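Local coordinates for protein 3-dehydroquinate dehydratase (PDB 2UYG) that catalyses the trans-dehydration of 3-dehydroquinate to 3-dehydroshikimate, probably through an enolate intermediate, in the chorismate pathway, and works as a homododecamer, at residues A[97-101]-A[126-131]; A[26-30]-A[45-49]; A[40-44]-A[135-139]. One frame throughout, in Å; residues are numbered along the deposited sequence.

Contact 1 (A[97-101]-A[126-131]); sequences EVHLT and FGPLSY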
ATOM      1  N   GLU A  97       7.893  26.968  -9.750  1.00 23.10           N
ATOM      2  CA  GLU A  97       7.401  26.656  -8.412  1.00 23.10           C
ATOM      3  C   GLU A  97       8.588  26.874  -7.498  1.00 21.14           C
ATOM      4  O   GLU A  97       9.627  26.374  -7.744  1.00 22.46           O
ATOM      5  CB  GLU A  97       6.914  25.200  -8.329  1.00 22.31           C
ATOM      6  CG  GLU A  97       6.412  24.844  -6.974  1.00 25.37           C
ATOM      7  CD  GLU A  97       5.746  23.462  -6.867  1.00 27.41           C
ATOM      8  OE1 GLU A  97       6.051  22.686  -5.893  1.00 27.78           O
ATOM      9  OE2 GLU A  97       4.948  23.146  -7.734  1.00 32.19           O
ATOM     10  N   VAL A  98       8.404  27.598  -6.443  1.00 21.74           N
ATOM     11  CA  VAL A  98       9.448  27.947  -5.484  1.00 23.29           C
ATOM     12  C   VAL A  98       9.015  27.593  -4.082  1.00 23.08           C
ATOM     13  O   VAL A  98       7.824  27.714  -3.724  1.00 21.70           O
ATOM     14  CB  VAL A  98       9.664  29.492  -5.764  1.00 25.08           C
ATOM     15  CG1 VAL A  98      10.098  30.235  -4.670  1.00 32.59           C
ATOM     16  CG2 VAL A  98      10.629  29.625  -6.962  1.00 24.57           C
ATOM     17  N   HIS A  99       9.958  27.146  -3.233  1.00 24.13           N
ATOM     18  CA  HIS A  99       9.660  26.979  -1.774  1.00 23.54           C
ATOM     19  C   HIS A  99      10.888  27.404  -1.004  1.00 23.96           C
ATOM     20  O   HIS A  99      11.982  27.099  -1.445  1.00 24.46           O
ATOM     21  CB  HIS A  99       9.370  25.532  -1.381  1.00 21.32           C
ATOM     22  CG  HIS A  99       8.374  24.874  -2.250  1.00 23.94           C
ATOM     23  ND1 HIS A  99       7.019  24.887  -1.970  1.00 22.10           N
ATOM     24  CD2 HIS A  99       8.507  24.258  -3.449  1.00 24.10           C
ATOM     25  CE1 HIS A  99       6.385  24.244  -2.930  1.00 20.76           C
ATOM     26  NE2 HIS A  99       7.259  23.858  -3.846  1.00 23.67           N
ATOM     27  N   LEU A 100      10.688  28.046   0.131  1.00 23.63           N
ATOM     28  CA  LEU A 100      11.732  28.487   0.997  1.00 25.00           C
ATOM     29  C   LEU A 100      12.528  27.332   1.566  1.00 25.51           C
ATOM     30  O   LEU A 100      13.741  27.421   1.643  1.00 21.97           O
ATOM     31  CB  LEU A 100      11.132  29.207   2.195  1.00 25.50           C
ATOM     32  CG  LEU A 100      10.370  30.484   1.779  1.00 29.27           C
ATOM     33  CD1 LEU A 100       9.273  30.675   2.798  1.00 31.83           C
ATOM     34  CD2 LEU A 100      11.310  31.644   1.697  1.00 28.64           C
ATOM     35  N   THR A 101      11.803  26.295   1.985  1.00 25.61           N
ATOM     36  CA  THR A 101      12.369  25.166   2.700  1.00 26.96           C
ATOM     37  C   THR A 101      12.498  24.017   1.786  1.00 27.74           C
ATOM     38  O   THR A 101      11.900  23.988   0.720  1.00 28.31           O
ATOM     39  CB  THR A 101      11.462  24.656   3.896  1.00 28.40           C
ATOM     40  OG1 THR A 101      10.165  24.226   3.428  1.00 30.58           O
ATOM     41  CG2 THR A 101      11.213  25.715   4.901  1.00 26.25           C
ATOM     42  N   PHE A 126      16.367  27.102  -0.410  1.00 26.80           N
ATOM     43  CA  PHE A 126      17.314  28.186  -0.362  1.00 25.73           C
ATOM     44  C   PHE A 126      16.790  29.376   0.378  1.00 26.96           C
ATOM     45  O   PHE A 126      17.327  30.440   0.239  1.00 28.37           O
ATOM     46  CB  PHE A 126      17.737  28.556  -1.818  1.00 24.20           C
ATOM     47  CG  PHE A 126      18.125  27.381  -2.606  1.00 22.12           C
ATOM     48  CD1 PHE A 126      17.305  26.863  -3.550  1.00 22.42           C
ATOM     49  CD2 PHE A 126      19.274  26.725  -2.329  1.00 20.10           C
ATOM     50  CE1 PHE A 126      17.621  25.703  -4.232  1.00 20.53           C
ATOM     51  CE2 PHE A 126      19.619  25.624  -2.984  1.00 23.95           C
ATOM     52  CZ  PHE A 126      18.761  25.049  -3.940  1.00 23.73           C
ATOM     53  N   GLY A 127      15.725  29.269   1.153  1.00 28.52           N
ATOM     54  CA  GLY A 127      15.097  30.479   1.718  1.00 26.72           C
ATOM     55  C   GLY A 127      14.698  31.529   0.680  1.00 27.24           C
ATOM     56  O   GLY A 127      14.248  31.238  -0.419  1.00 25.81           O
ATOM     57  N   PRO A 128      14.833  32.802   1.017  1.00 27.72           N
ATOM     58  CA  PRO A 128      14.443  33.853   0.090  1.00 26.97           C
ATOM     59  C   PRO A 128      15.115  33.712  -1.311  1.00 27.47           C
ATOM     60  O   PRO A 128      14.621  34.038  -2.404  1.00 25.93           O
ATOM     61  CB  PRO A 128      14.936  35.108   0.801  1.00 26.85           C
ATOM     62  CG  PRO A 128      14.827  34.809   2.163  1.00 27.41           C
ATOM     63  CD  PRO A 128      15.272  33.333   2.330  1.00 28.28           C
ATOM     64  N   LEU A 129      16.321  33.196  -1.258  1.00 27.13           N
ATOM     65  CA  LEU A 129      17.076  32.965  -2.472  1.00 26.35           C
ATOM     66  C   LEU A 129      16.431  31.979  -3.432  1.00 24.95           C
ATOM     67  O   LEU A 129      16.831  31.944  -4.566  1.00 25.28           O
ATOM     68  CB  LEU A 129      18.490  32.485  -2.063  1.00 26.10           C
ATOM     69  CG  LEU A 129      19.299  33.614  -1.431  1.00 29.33           C
ATOM     70  CD1 LEU A 129      20.489  33.022  -0.747  1.00 30.86           C
ATOM     71  CD2 LEU A 129      19.759  34.633  -2.487  1.00 31.80           C
ATOM     72  N   SER A 130      15.477  31.132  -3.030  1.00 24.60           N
ATOM     73  CA  SER A 130      14.750  30.317  -4.043  1.00 25.72           C
ATOM     74  C   SER A 130      14.025  31.242  -5.026  1.00 26.01           C
ATOM     75  O   SER A 130      13.832  30.865  -6.202  1.00 25.86           O
ATOM     76  CB  SER A 130      13.642  29.389  -3.439  1.00 24.97           C
ATOM     77  OG  SER A 130      14.123  28.541  -2.463  1.00 22.60           O
ATOM     78  N   TYR A 131      13.539  32.392  -4.513  1.00 26.27           N
ATOM     79  CA  TYR A 131      12.866  33.400  -5.377  1.00 26.47           C
ATOM     80  C   TYR A 131      13.840  34.027  -6.314  1.00 26.47           C
ATOM     81  O   TYR A 131      13.614  34.150  -7.559  1.00 27.61           O
ATOM     82  CB  TYR A 131      12.085  34.481  -4.563  1.00 24.78           C
ATOM     83  CG  TYR A 131      10.906  33.921  -3.834  1.00 24.33           C
ATOM     84  CD1 TYR A 131      11.074  33.122  -2.655  1.00 23.51           C
ATOM     85  CD2 TYR A 131       9.582  34.209  -4.247  1.00 25.03           C
ATOM     86  CE1 TYR A 131       9.930  32.577  -1.936  1.00 18.26           C
ATOM     87  CE2 TYR A 131       8.475  33.721  -3.515  1.00 21.48           C
ATOM     88  CZ  TYR A 131       8.664  32.895  -2.381  1.00 21.54           C
ATOM     89  OH  TYR A 131       7.567  32.457  -1.719  1.00 22.25           O
TER

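Contact 2 (A[26-30]-A[45-49]); sequences LEELE and VFRQT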
ATOM      1  N   LEU A  26       7.421  38.713   4.981  1.00 29.22           N
ATOM      2  CA  LEU A  26       6.851  38.683   3.662  1.00 30.63           C
ATOM      3  C   LEU A  26       7.124  40.031   3.006  1.00 31.57           C
ATOM      4  O   LEU A  26       7.538  40.056   1.810  1.00 30.50           O
ATOM      5  CB  LEU A  26       5.326  38.350   3.689  1.00 29.21           C
ATOM      6  CG  LEU A  26       4.707  38.222   2.313  1.00 26.47           C
ATOM      7  CD1 LEU A  26       5.065  36.873   1.665  1.00 32.02           C
ATOM      8  CD2 LEU A  26       3.147  38.524   2.223  1.00 25.12           C
ATOM      9  N   GLU A  27       6.884  41.136   3.744  1.00 33.04           N
ATOM     10  CA  GLU A  27       7.307  42.498   3.268  1.00 33.58           C
ATOM     11  C   GLU A  27       8.772  42.550   2.804  1.00 31.64           C
ATOM     12  O   GLU A  27       9.085  43.062   1.745  1.00 31.34           O
ATOM     13  CB  GLU A  27       7.198  43.552   4.377  1.00 35.65           C
ATOM     14  CG  GLU A  27       5.811  43.942   4.841  1.00 44.69           C
ATOM     15  CD  GLU A  27       5.827  45.373   5.456  1.00 55.15           C
ATOM     16  OE1 GLU A  27       5.131  46.259   4.904  1.00 57.91           O
ATOM     17  OE2 GLU A  27       6.571  45.605   6.475  1.00 58.46           O
ATOM     18  N   GLU A  28       9.687  42.046   3.607  1.00 30.78           N
ATOM     19  CA  GLU A  28      11.088  42.048   3.187  1.00 31.08           C
ATOM     20  C   GLU A  28      11.295  41.135   1.998  1.00 30.75           C
ATOM     21  O   GLU A  28      12.013  41.487   1.084  1.00 29.66           O
ATOM     22  CB  GLU A  28      12.028  41.671   4.360  1.00 31.77           C
ATOM     23  CG  GLU A  28      12.057  42.740   5.468  1.00 35.48           C
ATOM     24  CD  GLU A  28      12.448  42.147   6.791  1.00 36.84           C
ATOM     25  OE1 GLU A  28      12.521  40.924   6.905  1.00 37.46           O
ATOM     26  OE2 GLU A  28      12.745  42.894   7.708  1.00 43.28           O
ATOM     27  N   LEU A  29      10.579  40.009   1.946  1.00 31.00           N
ATOM     28  CA  LEU A  29      10.667  39.150   0.758  1.00 31.00           C
ATOM     29  C   LEU A  29      10.304  39.912  -0.552  1.00 30.63           C
ATOM     30  O   LEU A  29      11.037  39.805  -1.533  1.00 25.69           O
ATOM     31  CB  LEU A  29       9.735  37.944   0.873  1.00 30.96           C
ATOM     32  CG  LEU A  29      10.246  36.610   0.369  1.00 32.49           C
ATOM     33  CD1 LEU A  29       9.095  35.647   0.193  1.00 32.93           C
ATOM     34  CD2 LEU A  29      11.054  36.673  -0.819  1.00 34.69           C
ATOM     35  N   GLU A  30       9.173  40.643  -0.585  1.00 31.59           N
ATOM     36  CA  GLU A  30       8.817  41.372  -1.798  1.00 34.13           C
ATOM     37  C   GLU A  30       9.917  42.379  -2.156  1.00 33.53           C
ATOM     38  O   GLU A  30      10.255  42.544  -3.336  1.00 33.61           O
ATOM     39  CB  GLU A  30       7.493  42.160  -1.715  1.00 36.98           C
ATOM     40  CG  GLU A  30       6.500  41.597  -0.694  1.00 41.37           C
ATOM     41  CD  GLU A  30       5.190  42.377  -0.606  1.00 46.37           C
ATOM     42  OE1 GLU A  30       4.378  41.991   0.370  1.00 39.46           O
ATOM     43  OE2 GLU A  30       5.100  43.353  -1.491  1.00 41.70           O
ATOM     44  N   VAL A  45       5.845  42.009  -9.728  1.00 31.21           N
ATOM     45  CA  VAL A  45       4.706  42.245  -8.842  1.00 29.51           C
ATOM     46  C   VAL A  45       4.487  41.010  -8.024  1.00 28.92           C
ATOM     47  O   VAL A  45       4.495  39.847  -8.535  1.00 29.05           O
ATOM     48  CB  VAL A  45       3.445  42.592  -9.668  1.00 31.04           C
ATOM     49  CG1 VAL A  45       3.439  41.764 -10.807  1.00 32.81           C
ATOM     50  CG2 VAL A  45       2.155  42.404  -8.937  1.00 25.63           C
ATOM     51  N   PHE A  46       4.210  41.267  -6.779  1.00 25.96           N
ATOM     52  CA  PHE A  46       4.276  40.273  -5.736  1.00 25.56           C
ATOM     53  C   PHE A  46       2.950  40.267  -5.014  1.00 24.96           C
ATOM     54  O   PHE A  46       2.538  41.288  -4.554  1.00 24.21           O
ATOM     55  CB  PHE A  46       5.383  40.712  -4.737  1.00 25.51           C
ATOM     56  CG  PHE A  46       5.756  39.657  -3.696  1.00 22.31           C
ATOM     57  CD1 PHE A  46       6.869  38.906  -3.849  1.00 23.07           C
ATOM     58  CD2 PHE A  46       5.015  39.519  -2.530  1.00 29.01           C
ATOM     59  CE1 PHE A  46       7.237  37.989  -2.920  1.00 24.67           C
ATOM     60  CE2 PHE A  46       5.360  38.579  -1.577  1.00 26.30           C
ATOM     61  CZ  PHE A  46       6.478  37.814  -1.770  1.00 25.75           C
ATOM     62  N   ARG A  47       2.326  39.106  -4.859  1.00 23.83           N
ATOM     63  CA  ARG A  47       1.029  38.986  -4.219  1.00 23.88           C
ATOM     64  C   ARG A  47       0.980  37.649  -3.351  1.00 24.65           C
ATOM     65  O   ARG A  47       1.727  36.616  -3.612  1.00 25.23           O
ATOM     66  CB  ARG A  47      -0.063  38.995  -5.251  1.00 24.45           C
ATOM     67  CG  ARG A  47      -0.182  40.227  -6.144  1.00 28.81           C
ATOM     68  CD  ARG A  47      -1.168  40.165  -7.348  1.00 32.04           C
ATOM     69  NE  ARG A  47      -1.396  41.509  -7.975  1.00 43.50           N
ATOM     70  CZ  ARG A  47      -0.849  42.782  -7.579  1.00 45.44           C
ATOM     71  NH1 ARG A  47       0.084  42.985  -6.626  1.00 53.60           N
ATOM     72  NH2 ARG A  47      -1.203  43.896  -8.176  1.00 42.43           N
ATOM     73  N   GLN A  48       0.181  37.703  -2.298  1.00 23.16           N
ATOM     74  CA  GLN A  48      -0.057  36.615  -1.400  1.00 22.90           C
ATOM     75  C   GLN A  48      -1.542  36.573  -0.999  1.00 23.81           C
ATOM     76  O   GLN A  48      -2.152  37.642  -0.856  1.00 22.43           O
ATOM     77  CB  GLN A  48       0.756  36.823  -0.127  1.00 23.47           C
ATOM     78  CG  GLN A  48       0.737  35.540   0.815  1.00 23.37           C
ATOM     79  CD  GLN A  48      -0.341  35.513   1.906  1.00 22.09           C
ATOM     80  OE1 GLN A  48      -0.877  36.519   2.284  1.00 21.42           O
ATOM     81  NE2 GLN A  48      -0.718  34.316   2.340  1.00 22.08           N
ATOM     82  N   THR A  49      -2.089  35.344  -0.805  1.00 23.11           N
ATOM     83  CA  THR A  49      -3.422  35.094  -0.226  1.00 21.67           C
ATOM     84  C   THR A  49      -3.500  33.734   0.555  1.00 21.95           C
ATOM     85  O   THR A  49      -2.785  32.774   0.323  1.00 20.70           O
ATOM     86  CB  THR A  49      -4.423  35.075  -1.387  1.00 21.65           C
ATOM     87  OG1 THR A  49      -5.640  34.592  -0.937  1.00 19.01           O
ATOM     88  CG2 THR A  49      -4.046  33.932  -2.435  1.00 22.48           C
TER

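Contact 3 (A[40-44]-A[135-139]); sequences LGLGV and LVYLA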
ATOM      1  N   LEU A  40      18.393  43.143 -12.380  1.00 53.76           N
ATOM      2  CA  LEU A  40      18.278  42.366 -13.617  1.00 52.59           C
ATOM      3  C   LEU A  40      17.244  42.664 -14.755  1.00 50.04           C
ATOM      4  O   LEU A  40      17.151  41.914 -15.714  1.00 49.54           O
ATOM      5  CB  LEU A  40      18.116  40.983 -13.096  1.00 52.94           C
ATOM      6  CG  LEU A  40      17.605  39.807 -13.822  1.00 54.77           C
ATOM      7  CD1 LEU A  40      18.311  39.687 -15.185  1.00 58.61           C
ATOM      8  CD2 LEU A  40      17.943  38.688 -12.850  1.00 54.98           C
ATOM      9  N   GLY A  41      16.532  43.773 -14.713  1.00 48.23           N
ATOM     10  CA  GLY A  41      15.813  44.240 -15.910  1.00 45.80           C
ATOM     11  C   GLY A  41      14.454  43.601 -16.019  1.00 43.90           C
ATOM     12  O   GLY A  41      13.874  43.531 -17.093  1.00 41.52           O
ATOM     13  N   LEU A  42      13.964  43.147 -14.867  1.00 41.87           N
ATOM     14  CA  LEU A  42      12.679  42.443 -14.749  1.00 40.20           C
ATOM     15  C   LEU A  42      11.751  43.219 -13.789  1.00 37.29           C
ATOM     16  O   LEU A  42      12.066  43.448 -12.608  1.00 37.28           O
ATOM     17  CB  LEU A  42      12.935  41.041 -14.204  1.00 40.23           C
ATOM     18  CG  LEU A  42      12.582  39.820 -15.021  1.00 42.28           C
ATOM     19  CD1 LEU A  42      12.719  39.970 -16.536  1.00 44.19           C
ATOM     20  CD2 LEU A  42      13.417  38.687 -14.503  1.00 45.07           C
ATOM     21  N   GLY A  43      10.646  43.666 -14.320  1.00 34.55           N
ATOM     22  CA  GLY A  43       9.626  44.253 -13.503  1.00 35.67           C
ATOM     23  C   GLY A  43       8.958  43.152 -12.700  1.00 34.90           C
ATOM     24  O   GLY A  43       8.595  42.125 -13.269  1.00 36.16           O
ATOM     25  N   VAL A  44       8.835  43.314 -11.398  1.00 34.33           N
ATOM     26  CA  VAL A  44       8.075  42.352 -10.575  1.00 34.25           C
ATOM     27  C   VAL A  44       6.833  42.894  -9.883  1.00 32.18           C
ATOM     28  O   VAL A  44       6.807  43.992  -9.394  1.00 30.45           O
ATOM     29  CB  VAL A  44       8.983  41.552  -9.487  1.00 33.69           C
ATOM     30  CG1 VAL A  44      10.301  41.131 -10.020  1.00 34.27           C
ATOM     31  CG2 VAL A  44       9.237  42.298  -8.340  1.00 35.48           C
ATOM     32  N   LEU A 135      14.036  34.067 -10.556  1.00 25.12           N
ATOM     33  CA  LEU A 135      14.158  35.302 -11.378  1.00 26.39           C
ATOM     34  C   LEU A 135      15.331  35.248 -12.352  1.00 27.54           C
ATOM     35  O   LEU A 135      15.187  35.607 -13.519  1.00 29.96           O
ATOM     36  CB  LEU A 135      14.170  36.531 -10.486  1.00 25.66           C
ATOM     37  CG  LEU A 135      12.851  36.732  -9.724  1.00 24.76           C
ATOM     38  CD1 LEU A 135      12.961  37.775  -8.616  1.00 29.35           C
ATOM     39  CD2 LEU A 135      11.655  37.045 -10.656  1.00 27.05           C
ATOM     40  N   VAL A 136      16.432  34.629 -11.963  1.00 29.87           N
ATOM     41  CA  VAL A 136      17.573  34.499 -12.895  1.00 30.61           C
ATOM     42  C   VAL A 136      17.231  33.623 -14.045  1.00 29.86           C
ATOM     43  O   VAL A 136      17.478  33.967 -15.237  1.00 31.57           O
ATOM     44  CB  VAL A 136      18.930  34.099 -12.190  1.00 31.17           C
ATOM     45  CG1 VAL A 136      18.704  33.113 -11.213  1.00 35.55           C
ATOM     46  CG2 VAL A 136      19.976  33.542 -13.202  1.00 32.94           C
ATOM     47  N   TYR A 137      16.547  32.521 -13.770  1.00 29.50           N
ATOM     48  CA  TYR A 137      16.142  31.634 -14.854  1.00 27.56           C
ATOM     49  C   TYR A 137      15.217  32.409 -15.785  1.00 29.03           C
ATOM     50  O   TYR A 137      15.320  32.315 -16.985  1.00 31.38           O
ATOM     51  CB  TYR A 137      15.415  30.426 -14.337  1.00 25.07           C
ATOM     52  CG  TYR A 137      14.685  29.690 -15.440  1.00 26.27           C
ATOM     53  CD1 TYR A 137      15.356  28.838 -16.293  1.00 24.35           C
ATOM     54  CD2 TYR A 137      13.318  29.844 -15.656  1.00 28.90           C
ATOM     55  CE1 TYR A 137      14.736  28.175 -17.273  1.00 23.64           C
ATOM     56  CE2 TYR A 137      12.687  29.120 -16.670  1.00 26.77           C
ATOM     57  CZ  TYR A 137      13.402  28.316 -17.477  1.00 25.60           C
ATOM     58  OH  TYR A 137      12.812  27.587 -18.538  1.00 31.92           O
ATOM     59  N   LEU A 138      14.296  33.160 -15.224  1.00 29.41           N
ATOM     60  CA  LEU A 138      13.240  33.756 -16.014  1.00 30.06           C
ATOM     61  C   LEU A 138      13.768  34.915 -16.917  1.00 31.16           C
ATOM     62  O   LEU A 138      13.378  35.021 -18.105  1.00 30.61           O
ATOM     63  CB  LEU A 138      12.141  34.203 -15.086  1.00 27.83           C
ATOM     64  CG  LEU A 138      10.823  33.473 -14.955  1.00 30.35           C
ATOM     65  CD1 LEU A 138      10.579  32.129 -15.601  1.00 30.52           C
ATOM     66  CD2 LEU A 138      10.253  33.514 -13.584  1.00 31.17           C
ATOM     67  N   ALA A 139      14.736  35.678 -16.396  1.00 32.98           N
ATOM     68  CA  ALA A 139      15.407  36.754 -17.178  1.00 33.82           C
ATOM     69  C   ALA A 139      16.170  36.210 -18.367  1.00 35.57           C
ATOM     70  O   ALA A 139      16.154  36.782 -19.478  1.00 35.61           O
ATOM     71  CB  ALA A 139      16.376  37.508 -16.323  1.00 33.19           C
TER

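Contact 1 (A[97-101]-A[126-131])
The C-terminal end of the parallel sheet, where the active site of type II dehydroquinases lies, brings His99 and Leu100 at the end of strand 95-99 against Gly127 and Ser130. Two hydrogen bonds cross. Ser130 OG gives its proton to His99 O at 2.8 Å, coming from above the carbonyl plane. OG stands beside its own backbone N (chi1 -56°), which faces it to the strand. Gly127 N binds Leu100 O, also at 2.8 Å, in the carbonyl plane and on a lone pair. Gly127 belongs to a type II' turn, Phe126 to Leu129, that leads into helix 129-140. His99 is the predicted proton donor, and Leu100 is predicted to bind substrate. The CB of His99 points away from 126-131, and its NE2 donates to Glu97 OE1 at 2.7 Å, in the ring plane. Thr115 and Ser113 hold the two carboxylate oxygens of Glu97. Beside these bonds, Val98 CG1 sits over the centre of the Tyr131 ring, 3.6 Å from the centroid, a CH-pi contact. Leu100 CD2 meets the edge of that ring at Tyr131 CE1, 4.0 Å away. Tyr131 OH is hydrogen-bonded to Asn73, another residue predicted to bind substrate.

Contact 2 (A[26-30]-A[45-49])
Phe46 points from its strand toward helix 26-30, and its ring is met on a face and at an edge. Glu30 lies across one face at about a right angle to the Phe46 side chain. Its CB is 3.6 Å from Phe46 CG. As modelled, the carboxylate plane of Glu30 is 12° from the ring plane, nearly parallel to it. Glu30 CG is modelled too close to this face, and the placing of the acid group is doubtful with it. At the edge, Leu26 CD1 lies in the ring plane, 3.7 Å from Phe46 CE2. Leu29 CD1 is also near that plane, 3.9 Å from Phe46 CZ. The ring reaches the helix because Phe46 CG is anti to the backbone N (chi1 -170°). An alanine in place of Phe46 would remove the ring and is likely to open a gap beside Leu26 CD1 and Leu29 CD1, which would lose this aromatic partner. The other methyl of Leu26, CD2, packs at 3.8 Å on Gln48 CB, two residues along the strand, the side chains crossing at about a right angle. The amide end of Gln48 binds Gly7 O through NE2. The short segments 26-30 and 45-48 run nearly antiparallel (157°), their axes 9.6 Å apart at closest approach. They belong to the beta-alpha-beta unit of strand 2-6, helix 26-39 and strand 44-48. Phe46 also touches Ile4 and Asn6 of strand 2-6.

Contact 3 (A[40-44]-A[135-139])
Leu40 to Gly43 link helix 26-39 to strand 44-48, which Val44 begins, and the nearest CA atoms across the contact, those of Leu42 and Ala139, are 6.8 Å apart. A Schellman motif ends the helix here. Gly41, at positive phi, is its C-prime residue, and Leu42 N returns to Gly37 O. The CB atoms of Leu40, Leu42 and Val44 point toward 135-139. The contact is van der Waals packing, mostly between apolar side chains. Leu42 CD2 touches both Ala139 CB and Leu135 O, each at 3.7 Å. It therefore rests on one turn of the helix, alongside the carbonyl that accepts the backbone bond from Ala139 N. Leu40, an exposed residue, approaches the same methyl. Its CG is anti to the backbone N (chi1 162°), which carries the branch out to the helix. Leu40 CG is modelled 3.6 Å from Ala139 CB and CD1 closer still, a doubtful placing. Val44 makes a looser contact, its CG1 4.4 Å from Leu135 CD2. Farther round the helix, Tyr137 meets Phe126 of a second subunit. Leu138 packs on Ala69 and Val71 of strand 69-73, and Leu42 and Leu135 both pack on Val2 of strand 2-6.

Overall arrangement
Contacts 1 and 2 reach the same parallel sheet; contact 3 joins the loop before strand 44-48 to helix 129-140. Contacts 1 and 3 share that helix, their centres 15 Å apart. The centres of contacts 1 and 2 are 13 Å apart, and the two touch, with Leu29 CD1 3.8 Å from Tyr131 CZ. Helices 26-39 and 129-140 thus meet beside the predicted active-site residues. Contacts 2 and 3 have centres 16 Å apart; 45-49 directly follows 40-44, and their segments alternate along the chain. A bound glycerol, probably from the crystallisation liquor, has its nearest atom about 3 Å from the His99 side chain. Contact 3 is more remote: the Leu135 and Asn73 side chains are about 12 Å apart.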